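Local atomic coordinates of putative lipoprotein (Clostridium perfringens ATCC 13124, PDB entry 4R7R), a protein that is of unknown function but, as a putative lipoprotein with an alpha-beta fold, may bind lipids. Residues S6-Y9 against H10-L14; L28-N31 against I32-E35; D84-G87 against D88-T92; I110-S113 against F114-E117. All coordinates share one frame; numbering follows the deposited sequence.

From the N terminus, contact 1 turns the leading loop into helix 9-17. Contact 2 closes the hairpin between strands 24-29 and 35-37, and contact 3 closes the hairpin between strands 80-85 and 90-95. Contact 4 makes the bend that enters helix 116-125. The four lie in series, none nested or crossing. Contacts 1 and 2 sit on opposite sides of the chain's centre, their own centres about 26 Å apart, whereas contacts 2 and 3 both reach the one antiparallel sheet. Contacts 3 and 4 meet directly, through a salt bridge and through apolar packing, joining the second hairpin to the C-terminal helix.

Contact 1 (S6-Y9 against H10-L14); sequences SLNY and HTKNL
Asn-8 and Lys-12 are joined by the first full turn of helix 9-17: Lys-12 N donates to Asn-8 O at 3.1 Å, with an N-H...O angle of 169°, and arrives almost in line with the carbonyl bond. The next rung is poorer. Asn-13 N reaches Tyr-9 O at 3.4 Å, a weak bond, and that carbonyl is shared with a water, which donates to Tyr-9 O at 2.7 Å. The same water also donates weakly to Asn-13 OD1, 3.1 Å away, so it bridges backbone and amide on the outer side of the turn.

The side-chain part of the contact centres on Tyr-9. With CG trans to the backbone N (chi1 -179°), the ring is sent outward from the first turn, beside His-10 and Asn-13. Its edge is turned to the face of His-10 in an offset edge-to-face pair, planes at 78°; Tyr-9 CD1 stands 3.5 Å from His-10 ND1. Over one face of the tyrosine lies the amide nitrogen of Asn-13, with ND2 3.6 Å from Tyr-9 CE1 and the amide plane steeply inclined to the ring.

Asn-8 occupies the N-cap position, yet its side chain makes no capping bond; ND2 is instead hydrogen-bonded to a glycerol. Asp-103 takes up polar groups of this first turn, one carboxylate oxygen accepting from His-10 N and the other from Thr-11 OG1, while His-10 NE2 makes a weak bond to Arg-101 O. A carboxylate from strand 103-106 at the helix N terminus implies a probably favourable interaction with the helix dipole, supplied by the sheet rather than by the N-cap residue.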
loop_
_atom_site.group_PDB
_atom_site.type_symbol
_atom_site.label_atom_id
_atom_site.label_comp_id
_atom_site.label_asym_id
_atom_site.label_seq_id
_atom_site.Cartn_x
_atom_site.Cartn_y
_atom_site.Cartn_z
ATOM N N SER A 6 -13.928 11.865 3.866
ATOM C CA SER A 6 -13.639 10.490 3.499
ATOM C C SER A 6 -12.324 9.981 4.086
ATOM O O SER A 6 -11.315 10.687 4.131
ATOM C CB SER A 6 -13.619 10.352 1.976
ATOM O OG SER A 6 -12.750 11.307 1.394
ATOM N N LEU A 7 -12.358 8.738 4.545
ATOM C CA LEU A 7 -11.166 8.085 5.050
ATOM C C LEU A 7 -10.439 7.385 3.915
ATOM O O LEU A 7 -9.291 6.981 4.067
ATOM C CB LEU A 7 -11.532 7.093 6.155
ATOM C CG LEU A 7 -12.332 7.744 7.287
ATOM C CD1 LEU A 7 -12.890 6.697 8.213
ATOM C CD2 LEU A 7 -11.441 8.694 8.053
ATOM N N ASN A 8 -11.103 7.268 2.768
ATOM C CA ASN A 8 -10.531 6.548 1.637
ATOM C C ASN A 8 -10.152 7.409 0.433
ATOM O O ASN A 8 -10.004 6.880 -0.674
ATOM C CB ASN A 8 -11.509 5.486 1.167
ATOM C CG ASN A 8 -12.775 6.078 0.635
ATOM O OD1 ASN A 8 -13.163 7.179 1.024
ATOM N ND2 ASN A 8 -13.426 5.367 -0.275
ATOM N N TYR A 9 -10.005 8.717 0.648
ATOM C CA TYR A 9 -9.732 9.665 -0.425
ATOM C C TYR A 9 -8.651 9.207 -1.404
ATOM O O TYR A 9 -8.887 9.176 -2.616
ATOM C CB TYR A 9 -9.336 11.031 0.159
ATOM C CG TYR A 9 -9.064 12.100 -0.887
ATOM C CD1 TYR A 9 -7.759 12.369 -1.328
ATOM C CD2 TYR A 9 -10.113 12.855 -1.432
ATOM C CE1 TYR A 9 -7.515 13.351 -2.287
ATOM C CE2 TYR A 9 -9.870 13.848 -2.394
ATOM C CZ TYR A 9 -8.576 14.080 -2.809
ATOM O OH TYR A 9 -8.338 15.042 -3.754
ATOM N N HIS A 10 -7.475 8.850 -0.891
ATOM C CA HIS A 10 -6.335 8.602 -1.771
ATOM C C HIS A 10 -6.437 7.246 -2.444
ATOM O O HIS A 10 -5.921 7.054 -3.549
ATOM C CB HIS A 10 -5.003 8.687 -1.013
ATOM C CG HIS A 10 -4.591 10.079 -0.647
ATOM N ND1 HIS A 10 -4.540 11.108 -1.565
ATOM C CD2 HIS A 10 -4.192 10.604 0.532
ATOM C CE1 HIS A 10 -4.131 12.211 -0.960
ATOM N NE2 HIS A 10 -3.914 11.930 0.313
ATOM N N THR A 11 -7.082 6.300 -1.775
ATOM C CA THR A 11 -7.226 4.947 -2.321
ATOM C C THR A 11 -8.180 4.927 -3.515
ATOM O O THR A 11 -7.942 4.244 -4.504
ATOM C CB THR A 11 -7.734 3.965 -1.251
ATOM O OG1 THR A 11 -6.864 4.026 -0.112
ATOM C CG2 THR A 11 -7.787 2.545 -1.798
ATOM N N LYS A 12 -9.255 5.698 -3.411
ATOM C CA LYS A 12 -10.198 5.858 -4.507
ATOM C C LYS A 12 -9.501 6.438 -5.745
ATOM O O LYS A 12 -9.751 6.001 -6.874
ATOM C CB LYS A 12 -11.366 6.738 -4.049
ATOM C CG LYS A 12 -12.189 7.360 -5.156
ATOM C CD LYS A 12 -13.479 7.930 -4.592
ATOM C CE LYS A 12 -14.205 6.878 -3.762
ATOM N NZ LYS A 12 -15.660 7.171 -3.612
ATOM N N ASN A 13 -8.603 7.397 -5.533
ATOM C CA ASN A 13 -7.864 7.984 -6.641
ATOM C C ASN A 13 -6.874 7.012 -7.247
ATOM O O ASN A 13 -6.728 6.944 -8.465
ATOM C CB ASN A 13 -7.151 9.257 -6.192
ATOM C CG ASN A 13 -8.108 10.424 -6.052
ATOM O OD1 ASN A 13 -9.211 10.400 -6.607
ATOM N ND2 ASN A 13 -7.701 11.445 -5.305
ATOM N N LEU A 14 -6.203 6.247 -6.399
ATOM C CA LEU A 14 -5.260 5.265 -6.891
ATOM C C LEU A 14 -6.028 4.209 -7.665
ATOM O O LEU A 14 -5.637 3.817 -8.770
ATOM C CB LEU A 14 -4.479 4.631 -5.744
ATOM C CG LEU A 14 -3.534 3.519 -6.194
ATOM C CD1 LEU A 14 -2.488 4.094 -7.135
ATOM C CD2 LEU A 14 -2.889 2.836 -4.997
HETATM O O HOH W 1 -10.843 10.473 -4.030
#

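Contact 2 (L28-N31 against I32-E35); sequences LDMN and IYSE
Asp-29 and Ile-32 are brought together by the first torsion of the aspartate: chi1 of -170° sets CG opposite the backbone N and swings OD1 over the turn that follows. There OD1 accepts from Asn-31 N at 2.9 Å, nearly along its own C-O bond, which defines an Asx turn, and it lies 3.5 Å from Ile-32 N in a second, weak bond. One carboxylate oxygen thus serves two consecutive amides.

Tyr-33 CG is opposed to the carbonyl carbon (chi1 -73°), and this folds the ring back under the loop, with the carbonyl oxygen of Asp-29 above one face. Met-30, present as selenomethionine, bends at chi2 and chi3 and so returns to the same ring: SE is 4.7 Å from the centroid of the Tyr-33 ring in an oblique Met-aromatic contact and 3.8 Å from Tyr-33 CE1. The methyl CE ends beside the phenol, 3.6 Å from Tyr-33 OH. Leu-28 fills in beside the returning chain, its CD1 3.5 Å from Ser-34 O.

Two backbone bonds close the loop. Asp-29 N donates to Ser-34 O at 2.9 Å with an N-H...O angle of 167°, and Tyr-33 N donates to Asp-29 O at 2.7 Å in an alpha-turn, from outside the carbonyl plane. Leu-28 and Glu-35 follow as a non-hydrogen-bonded antiparallel pair, and Glu-35 OE1 forms a salt bridge with Arg-26 on the adjoining strand. Residues 30-32 are right-handed helical and Tyr-33 left-handed: a four-residue hairpin loop between Asp-29 and Ser-34, opened by an Asx turn, joining strand 24-29 to strand 35-37 at one edge of the sheet.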
loop_
_atom_site.group_PDB
_atom_site.type_symbol
_atom_site.label_atom_id
_atom_site.label_comp_id
_atom_site.label_asym_id
_atom_site.label_seq_id
_atom_site.Cartn_x
_atom_site.Cartn_y
_atom_site.Cartn_z
ATOM N N LEU A 28 10.933 -1.250 -0.916
ATOM C CA LEU A 28 12.070 -0.829 -0.110
ATOM C C LEU A 28 12.017 -1.434 1.305
ATOM O O LEU A 28 11.042 -1.230 2.033
ATOM C CB LEU A 28 12.115 0.699 -0.028
ATOM C CG LEU A 28 13.286 1.279 0.765
ATOM C CD1 LEU A 28 14.570 1.000 0.023
ATOM C CD2 LEU A 28 13.102 2.765 0.985
ATOM N N ASP A 29 13.066 -2.168 1.688
ATOM C CA ASP A 29 13.216 -2.689 3.053
ATOM C C ASP A 29 13.662 -1.544 3.980
ATOM O O ASP A 29 14.721 -0.956 3.777
ATOM C CB ASP A 29 14.225 -3.857 3.060
ATOM C CG ASP A 29 14.266 -4.633 4.392
ATOM O OD1 ASP A 29 14.214 -4.003 5.468
ATOM O OD2 ASP A 29 14.380 -5.888 4.363
HETATM N N MSE A 30 12.856 -1.217 4.988
HETATM C CA MSE A 30 13.152 -0.059 5.841
HETATM C C MSE A 30 14.180 -0.344 6.939
HETATM O O MSE A 30 14.544 0.548 7.698
HETATM C CB MSE A 30 11.866 0.480 6.478
HETATM C CG MSE A 30 10.945 1.197 5.502
HETATM SE SE MSE A 30 11.903 2.496 4.421
HETATM C CE MSE A 30 11.736 4.028 5.623
ATOM N N ASN A 31 14.660 -1.579 7.013
ATOM C CA ASN A 31 15.660 -1.947 8.005
ATOM C C ASN A 31 17.068 -1.916 7.401
ATOM O O ASN A 31 18.037 -1.582 8.079
ATOM C CB ASN A 31 15.333 -3.328 8.581
ATOM C CG ASN A 31 16.436 -3.873 9.475
ATOM O OD1 ASN A 31 17.450 -4.380 8.987
ATOM N ND2 ASN A 31 16.236 -3.792 10.792
ATOM N N ILE A 32 17.153 -2.236 6.111
ATOM C CA ILE A 32 18.414 -2.402 5.387
ATOM C C ILE A 32 18.555 -1.361 4.271
ATOM O O ILE A 32 19.661 -1.040 3.824
ATOM C CB ILE A 32 18.501 -3.824 4.789
ATOM C CG1 ILE A 32 18.241 -4.867 5.881
ATOM C CG2 ILE A 32 19.842 -4.063 4.111
ATOM C CD1 ILE A 32 18.404 -6.311 5.429
ATOM N N TYR A 33 17.408 -0.848 3.835
ATOM C CA TYR A 33 17.311 0.165 2.784
ATOM C C TYR A 33 17.797 -0.386 1.451
ATOM O O TYR A 33 18.317 0.332 0.594
ATOM C CB TYR A 33 18.043 1.445 3.209
ATOM C CG TYR A 33 17.251 2.161 4.279
ATOM C CD1 TYR A 33 16.262 3.090 3.937
ATOM C CD2 TYR A 33 17.435 1.858 5.629
ATOM C CE1 TYR A 33 15.505 3.730 4.914
ATOM C CE2 TYR A 33 16.677 2.483 6.613
ATOM C CZ TYR A 33 15.718 3.424 6.251
ATOM O OH TYR A 33 14.971 4.056 7.229
ATOM N N SER A 34 17.571 -1.683 1.287
ATOM C CA SER A 34 17.729 -2.355 0.013
ATOM C C SER A 34 16.411 -2.324 -0.765
ATOM O O SER A 34 15.323 -2.385 -0.181
ATOM C CB SER A 34 18.195 -3.793 0.230
ATOM O OG SER A 34 17.354 -4.454 1.163
ATOM N N GLU A 35 16.526 -2.252 -2.084
ATOM C CA GLU A 35 15.390 -2.037 -2.972
ATOM C C GLU A 35 15.210 -3.208 -3.957
ATOM O O GLU A 35 16.202 -3.759 -4.438
ATOM C CB GLU A 35 15.606 -0.728 -3.722
ATOM C CG GLU A 35 14.365 -0.082 -4.277
ATOM C CD GLU A 35 14.632 1.331 -4.752
ATOM O OE1 GLU A 35 13.686 1.981 -5.255
ATOM O OE2 GLU A 35 15.789 1.794 -4.612
#

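Contact 3 (D84-G87 against D88-T92)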
loop_
_atom_site.group_PDB
_atom_site.type_symbol
_atom_site.label_atom_id
_atom_site.label_comp_id
_atom_site.label_asym_id
_atom_site.label_seq_id
_atom_site.Cartn_x
_atom_site.Cartn_y
_atom_site.Cartn_z
ATOM N N ASP A 84 2.930 2.575 2.866
ATOM C CA ASP A 84 3.833 2.224 3.951
ATOM C C ASP A 84 3.283 0.986 4.664
ATOM O O ASP A 84 2.099 0.944 5.001
ATOM C CB ASP A 84 4.008 3.396 4.925
ATOM C CG ASP A 84 4.782 4.569 4.311
ATOM O OD1 ASP A 84 5.630 4.327 3.419
ATOM O OD2 ASP A 84 4.557 5.735 4.726
ATOM N N ILE A 85 4.126 -0.026 4.878
ATOM C CA ILE A 85 3.679 -1.248 5.548
ATOM C C ILE A 85 4.131 -1.318 7.016
ATOM O O ILE A 85 5.333 -1.341 7.306
ATOM C CB ILE A 85 4.197 -2.499 4.799
ATOM C CG1 ILE A 85 3.875 -2.400 3.299
ATOM C CG2 ILE A 85 3.637 -3.766 5.418
ATOM C CD1 ILE A 85 2.413 -2.174 3.028
ATOM N N TYR A 86 3.172 -1.354 7.939
ATOM C CA TYR A 86 3.478 -1.516 9.367
ATOM C C TYR A 86 3.076 -2.892 9.899
ATOM O O TYR A 86 2.682 -3.786 9.136
ATOM C CB TYR A 86 2.776 -0.438 10.194
ATOM C CG TYR A 86 3.167 0.953 9.781
ATOM C CD1 TYR A 86 4.204 1.627 10.420
ATOM C CD2 TYR A 86 2.525 1.575 8.726
ATOM C CE1 TYR A 86 4.575 2.888 10.034
ATOM C CE2 TYR A 86 2.882 2.836 8.331
ATOM C CZ TYR A 86 3.909 3.492 8.987
ATOM O OH TYR A 86 4.253 4.752 8.568
ATOM N N GLY A 87 3.171 -3.056 11.213
ATOM C CA GLY A 87 2.761 -4.295 11.850
ATOM C C GLY A 87 1.252 -4.425 11.925
ATOM O O GLY A 87 0.533 -3.474 11.630
ATOM N N ASP A 88 0.778 -5.611 12.296
ATOM C CA ASP A 88 -0.647 -5.852 12.527
ATOM C C ASP A 88 -1.546 -5.550 11.343
ATOM O O ASP A 88 -2.727 -5.275 11.542
ATOM C CB ASP A 88 -1.136 -5.028 13.717
ATOM C CG ASP A 88 -0.704 -5.608 15.038
ATOM O OD1 ASP A 88 0.137 -6.549 15.045
ATOM O OD2 ASP A 88 -1.215 -5.118 16.073
ATOM N N ASP A 89 -0.990 -5.584 10.134
ATOM C CA ASP A 89 -1.765 -5.402 8.908
ATOM C C ASP A 89 -2.261 -3.967 8.745
ATOM O O ASP A 89 -3.194 -3.694 7.983
ATOM C CB ASP A 89 -2.941 -6.386 8.861
ATOM C CG ASP A 89 -2.494 -7.796 8.557
ATOM O OD1 ASP A 89 -1.494 -7.928 7.815
ATOM O OD2 ASP A 89 -3.120 -8.767 9.056
ATOM N N LEU A 90 -1.615 -3.051 9.455
ATOM C CA LEU A 90 -1.829 -1.618 9.262
ATOM C C LEU A 90 -0.972 -1.096 8.105
ATOM O O LEU A 90 0.214 -1.407 8.010
ATOM C CB LEU A 90 -1.498 -0.862 10.559
ATOM C CG LEU A 90 -1.456 0.678 10.593
ATOM C CD1 LEU A 90 -2.843 1.302 10.344
ATOM C CD2 LEU A 90 -0.851 1.192 11.906
ATOM N N ILE A 91 -1.568 -0.303 7.221
ATOM C CA ILE A 91 -0.819 0.333 6.143
ATOM C C ILE A 91 -1.282 1.783 5.991
ATOM O O ILE A 91 -2.348 2.151 6.487
ATOM C CB ILE A 91 -0.999 -0.398 4.790
ATOM C CG1 ILE A 91 -2.388 -0.132 4.222
ATOM C CG2 ILE A 91 -0.773 -1.906 4.910
ATOM C CD1 ILE A 91 -2.525 -0.557 2.788
ATOM N N THR A 92 -0.470 2.608 5.333
ATOM C CA THR A 92 -0.895 3.944 4.937
ATOM C C THR A 92 -0.667 4.070 3.439
ATOM O O THR A 92 0.154 3.347 2.866
ATOM C CB THR A 92 -0.141 5.080 5.664
ATOM O OG1 THR A 92 1.254 5.042 5.327
ATOM C CG2 THR A 92 -0.337 4.994 7.180
HETATM O O HOH W 2 3.362 6.526 6.694
#
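Asp-84 and Thr-92 begin the closed end of a beta hairpin, strands 80-85 and 90-95, whose chain reverses through Asp-88 and Asp-89. Both of these have positive phi and psi, close to a type I' turn.

The backbone bonds come first. Asp-84 N donates to Thr-92 O at 2.9 Å, and Thr-92 N returns a bond to Asp-84 O at 3.1 Å, in the carbonyl plane on a lone pair. Nearer the turn, Leu-90 is held through both its backbone polar atoms: its O accepts from Tyr-86 N at 3.0 Å almost end-on, and its N donates to Gly-87 O at 3.1 Å. This last donor stands 40° out of the carbonyl plane.

Apolar contacts divide by face. On the face carrying Ile-85 and Ile-91, the two side chains lie side by side and point the same way; Ile-85 CD1 is 3.7 Å from Ile-91 CG2. This face is met by Leu-116 of helix 116-125. On the face of Asp-84 and Thr-92, the Tyr-86 ring swings back along the hairpin, CG opposite its own carbonyl carbon (chi1 -59°), and Tyr-86 CE2 comes 4.0 Å from Thr-92 CG2.

Among the polar contacts, Leu-90 O lies at the edge of the Tyr-86 ring. Asp-84 has partners outside the hairpin: OD1 a salt bridge to Lys-71, OD2 a hydrogen bond with Tyr-94 OH. A water, whose very short separation from Asp-84 OD2 is doubtful, links Tyr-86 OH at 2.7 Å and Thr-92 OG1 at 2.9 Å.

Contact 4 (I110-S113 against F114-E117); sequences IPNS and FKLE
Pro-111 and Phe-114 make the first-shell contact: the two side chains meet at a slant, with Pro-111 CG 3.8 Å from Phe-114 CE2. Ile-110 comes in at the root of the same side chain: its CD1 is 3.7 Å from Phe-114 CB. That methyl also rests against the backbone, 3.3 Å from Phe-114 O. Ser-113 CB adjoins the ring at CD1, so the phenyl is bordered by proline and serine.

Beneath these contacts runs a short 3-10 bend. Phe-114 N donates to Pro-111 O at 3.0 Å, and one residue on Lys-115 N donates to Asn-112 O at 3.2 Å. The second bond is the straighter at hydrogen, 167°, yet its donor lies 64° out of the carbonyl plane; both donors stand above the planes of their acceptors, consistent with tight 3-10 winding. The bend leads straight into helix 116-125, with Lys-115 at its N-cap position.

Lys-115 spans the two segments from that point. Bends at chi2 (-74°) and chi4 fold its chain back over the loop, where its CD passes 4.0 Å from Ile-110 CG1, the two chains crossing obliquely, and its CG lies against Asn-112 O. Its ammonium is gripped twice: NZ donates to a water at 3.0 Å, which in turn donates to Asn-112 OD1, and it forms a salt bridge with Asp-89 OD2 in the hairpin of strands 80-85 and 90-95. A second water donates to both Ser-113 O and Lys-115 O, the latter at 2.7 Å. Farther out, helix 45-52 packs on this region through Leu-49, which meets Ile-110, and through Asp-48 and Ser-52, which touch Phe-114.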
loop_
_atom_site.group_PDB
_atom_site.type_symbol
_atom_site.label_atom_id
_atom_site.label_comp_id
_atom_site.label_asym_id
_atom_site.label_seq_id
_atom_site.Cartn_x
_atom_site.Cartn_y
_atom_site.Cartn_z
ATOM N N ILE A 110 -9.097 -8.853 5.045
ATOM C CA ILE A 110 -8.966 -9.092 3.607
ATOM C C ILE A 110 -8.383 -10.474 3.350
ATOM O O ILE A 110 -7.775 -11.061 4.242
ATOM C CB ILE A 110 -8.097 -8.025 2.912
ATOM C CG1 ILE A 110 -6.640 -8.218 3.272
ATOM C CG2 ILE A 110 -8.612 -6.605 3.213
ATOM C CD1 ILE A 110 -5.747 -7.784 2.184
ATOM N N PRO A 111 -8.583 -11.013 2.139
ATOM C CA PRO A 111 -8.076 -12.372 1.889
ATOM C C PRO A 111 -6.563 -12.505 2.145
ATOM O O PRO A 111 -5.793 -11.561 1.875
ATOM C CB PRO A 111 -8.410 -12.603 0.413
ATOM C CG PRO A 111 -9.608 -11.697 0.153
ATOM C CD PRO A 111 -9.377 -10.488 1.008
ATOM N N ASN A 112 -6.155 -13.666 2.669
ATOM C CA ASN A 112 -4.770 -13.888 3.075
ATOM C C ASN A 112 -3.762 -13.624 1.957
ATOM O O ASN A 112 -2.662 -13.118 2.209
ATOM C CB ASN A 112 -4.588 -15.321 3.597
ATOM C CG ASN A 112 -5.344 -15.570 4.893
ATOM O OD1 ASN A 112 -5.319 -14.743 5.810
ATOM N ND2 ASN A 112 -6.029 -16.708 4.974
ATOM N N SER A 113 -4.133 -13.974 0.731
ATOM C CA SER A 113 -3.262 -13.785 -0.424
ATOM C C SER A 113 -2.804 -12.338 -0.621
ATOM O O SER A 113 -1.681 -12.099 -1.066
ATOM C CB SER A 113 -3.968 -14.257 -1.694
ATOM O OG SER A 113 -3.942 -15.656 -1.752
ATOM N N PHE A 114 -3.675 -11.388 -0.283
ATOM C CA PHE A 114 -3.400 -9.976 -0.517
ATOM C C PHE A 114 -2.863 -9.237 0.718
ATOM O O PHE A 114 -2.784 -8.016 0.706
ATOM C CB PHE A 114 -4.667 -9.270 -1.026
ATOM C CG PHE A 114 -5.449 -10.069 -2.045
ATOM C CD1 PHE A 114 -4.796 -10.844 -3.003
ATOM C CD2 PHE A 114 -6.843 -10.068 -2.026
ATOM C CE1 PHE A 114 -5.528 -11.600 -3.932
ATOM C CE2 PHE A 114 -7.576 -10.820 -2.946
ATOM C CZ PHE A 114 -6.919 -11.584 -3.902
ATOM N N LYS A 115 -2.501 -9.945 1.786
ATOM C CA LYS A 115 -1.848 -9.272 2.923
ATOM C C LYS A 115 -0.471 -8.749 2.485
ATOM O O LYS A 115 0.298 -9.481 1.870
ATOM C CB LYS A 115 -1.685 -10.213 4.122
ATOM C CG LYS A 115 -2.972 -10.764 4.709
ATOM C CD LYS A 115 -3.730 -9.718 5.515
ATOM C CE LYS A 115 -4.716 -10.387 6.477
ATOM N NZ LYS A 115 -4.097 -10.869 7.754
ATOM N N LEU A 116 -0.146 -7.503 2.813
ATOM C CA LEU A 116 1.042 -6.866 2.255
ATOM C C LEU A 116 2.360 -7.165 2.975
ATOM O O LEU A 116 3.394 -7.294 2.314
ATOM C CB LEU A 116 0.837 -5.356 2.186
ATOM C CG LEU A 116 -0.163 -4.968 1.095
ATOM C CD1 LEU A 116 -0.215 -3.444 0.895
ATOM C CD2 LEU A 116 0.139 -5.702 -0.212
ATOM N N GLU A 117 2.356 -7.255 4.303
ATOM C CA GLU A 117 3.594 -7.610 5.011
ATOM C C GLU A 117 4.144 -9.005 4.585
ATOM O O GLU A 117 5.346 -9.130 4.315
ATOM C CB GLU A 117 3.411 -7.550 6.540
ATOM C CG GLU A 117 4.718 -7.865 7.302
ATOM C CD GLU A 117 4.578 -7.926 8.835
ATOM O OE1 GLU A 117 3.485 -7.628 9.385
ATOM O OE2 GLU A 117 5.587 -8.279 9.496
HETATM O O HOH W 3 -3.191 -13.572 6.938
HETATM O O HOH W 4 0.514 -12.054 1.163
#